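PDB 6QWT: genome polyprotein from Chicken sicinivirus JSY, which probably copies the viral RNA genome through its C-terminal 3D polymerase, the RNA-dependent RNA polymerase seen in this chain. Local coordinates for residues Tyr27-Val32 with Cys440-Ala445. Numbering follows the deposited sequence.
Sequences YGAFPV and CDTVQA
Ala29 and Phe30, in the loop between strands 22-23 and 34-36, sit against Thr442 and Val443 on helix 433-449; the closest pair of alpha carbons is Ala29 CA and Val443 CA, 5.7 Å apart. No hydrogen bond joins the two segments; the contact is mainly apolar and buries 168 Å² of surface, both sides summed. The methyl CG2 of Thr442 lies over one face of the Phe30 ring, displaced toward the rim, in a CH-pi contact 4.2 Å from the ring centroid and 25° off the normal. The same CG2 also reaches the backbone oxygen Ala29 O at 3.5 Å. With chi1 at -56°, this methyl lies opposite the Thr442 nitrogen and OG1 beside it, where OG1 hydrogen-bonds Lys438 O one turn earlier. Val443 meets the ring differently, its CG2 lying 3.9 Å from Phe30 CE2 at the edge, near the ring plane. Ala29 CB points at the helix and packs 4.1 Å from Thr442 CG2. Val443 also touches Val409 and Phe456, so the ring edge meets an apolar cluster of C-terminal residues. The N-terminal loop thus joins the C-terminal helices, consistent with fingers-to-thumb bridging in the encircled right-hand fold of picornaviral polymerases.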
loop_
_atom_site.group_PDB
_atom_site.type_symbol
_atom_site.label_atom_id
_atom_site.label_comp_id
_atom_site.label_asym_id
_atom_site.label_seq_id
_atom_site.Cartn_x
_atom_site.Cartn_y
_atom_site.Cartn_z
ATOM N N TYR A 27 -3.893 22.283 17.322
ATOM C CA TYR A 27 -3.942 21.060 18.122
ATOM C C TYR A 27 -5.191 20.963 19.000
ATOM O O TYR A 27 -5.662 19.857 19.280
ATOM C CB TYR A 27 -2.690 20.943 18.993
ATOM C CG TYR A 27 -2.799 19.834 20.013
ATOM C CD1 TYR A 27 -3.135 20.107 21.333
ATOM C CD2 TYR A 27 -2.591 18.510 19.649
ATOM C CE1 TYR A 27 -3.250 19.093 22.265
ATOM C CE2 TYR A 27 -2.700 17.490 20.575
ATOM C CZ TYR A 27 -3.030 17.788 21.882
ATOM O OH TYR A 27 -3.140 16.774 22.808
ATOM N N GLY A 28 -5.729 22.075 19.473
ATOM C CA GLY A 28 -6.902 21.892 20.305
ATOM C C GLY A 28 -8.240 21.809 19.594
ATOM O O GLY A 28 -9.271 21.721 20.270
ATOM N N ALA A 29 -8.257 21.804 18.255
ATOM C CA ALA A 29 -9.494 22.042 17.509
ATOM C C ALA A 29 -10.539 20.955 17.746
ATOM O O ALA A 29 -11.726 21.259 17.912
ATOM C CB ALA A 29 -9.184 22.162 16.016
ATOM N N PHE A 30 -10.131 19.694 17.752
ATOM C CA PHE A 30 -11.032 18.563 17.900
ATOM C C PHE A 30 -10.581 17.690 19.060
ATOM O O PHE A 30 -9.414 17.740 19.467
ATOM C CB PHE A 30 -11.085 17.727 16.612
ATOM C CG PHE A 30 -11.472 18.517 15.397
ATOM C CD1 PHE A 30 -12.807 18.683 15.058
ATOM C CD2 PHE A 30 -10.504 19.100 14.595
ATOM C CE1 PHE A 30 -13.166 19.415 13.942
ATOM C CE2 PHE A 30 -10.859 19.833 13.477
ATOM C CZ PHE A 30 -12.192 19.991 13.152
ATOM N N PRO A 31 -11.486 16.895 19.630
ATOM C CA PRO A 31 -11.071 15.915 20.644
ATOM C C PRO A 31 -10.000 14.982 20.092
ATOM O O PRO A 31 -10.154 14.399 19.016
ATOM C CB PRO A 31 -12.369 15.167 20.967
ATOM C CG PRO A 31 -13.453 16.152 20.652
ATOM C CD PRO A 31 -12.952 16.947 19.475
ATOM N N VAL A 32 -8.906 14.853 20.836
ATOM C CA VAL A 32 -7.748 14.092 20.376
ATOM C C VAL A 32 -8.050 12.604 20.522
ATOM O O VAL A 32 -8.090 12.075 21.635
ATOM C CB VAL A 32 -6.481 14.483 21.145
ATOM C CG1 VAL A 32 -5.312 13.592 20.743
ATOM C CG2 VAL A 32 -6.149 15.948 20.897
ATOM N N CYS A 440 -13.237 23.980 8.359
ATOM C CA CYS A 440 -12.397 25.166 8.188
ATOM C C CYS A 440 -12.578 26.147 9.340
ATOM O O CYS A 440 -11.598 26.692 9.861
ATOM C CB CYS A 440 -12.710 25.854 6.859
ATOM S SG CYS A 440 -12.354 24.883 5.373
ATOM N N ASP A 441 -13.827 26.388 9.749
ATOM C CA ASP A 441 -14.083 27.359 10.808
ATOM C C ASP A 441 -13.521 26.889 12.145
ATOM O O ASP A 441 -12.956 27.689 12.901
ATOM C CB ASP A 441 -15.586 27.628 10.918
ATOM C CG ASP A 441 -16.122 28.439 9.752
ATOM O OD1 ASP A 441 -15.308 29.024 9.004
ATOM O OD2 ASP A 441 -17.360 28.489 9.576
ATOM N N THR A 442 -13.660 25.598 12.453
ATOM C CA THR A 442 -13.130 25.081 13.712
ATOM C C THR A 442 -11.607 25.140 13.735
ATOM O O THR A 442 -11.007 25.493 14.757
ATOM C CB THR A 442 -13.616 23.651 13.937
ATOM O OG1 THR A 442 -15.046 23.620 13.896
ATOM C CG2 THR A 442 -13.145 23.128 15.290
ATOM N N VAL A 443 -10.966 24.807 12.615
ATOM C CA VAL A 443 -9.511 24.857 12.544
ATOM C C VAL A 443 -9.021 26.296 12.648
ATOM O O VAL A 443 -8.012 26.576 13.305
ATOM C CB VAL A 443 -9.028 24.174 11.252
ATOM C CG1 VAL A 443 -7.570 24.509 10.971
ATOM C CG2 VAL A 443 -9.235 22.665 11.345
ATOM N N GLN A 444 -9.736 27.233 12.017
ATOM C CA GLN A 444 -9.300 28.626 12.024
ATOM C C GLN A 444 -9.374 29.230 13.422
ATOM O O GLN A 444 -8.490 29.999 13.819
ATOM C CB GLN A 444 -10.142 29.442 11.045
ATOM C CG GLN A 444 -9.906 30.939 11.130
ATOM C CD GLN A 444 -9.936 31.601 9.773
ATOM O OE1 GLN A 444 -10.938 31.535 9.061
ATOM N NE2 GLN A 444 -8.833 32.241 9.401
ATOM N N ALA A 445 -10.418 28.898 14.182
ATOM C CA ALA A 445 -10.555 29.462 15.521
ATOM C C ALA A 445 -9.429 28.992 16.432
ATOM O O ALA A 445 -8.886 29.777 17.217
ATOM C CB ALA A 445 -11.918 29.101 16.110
#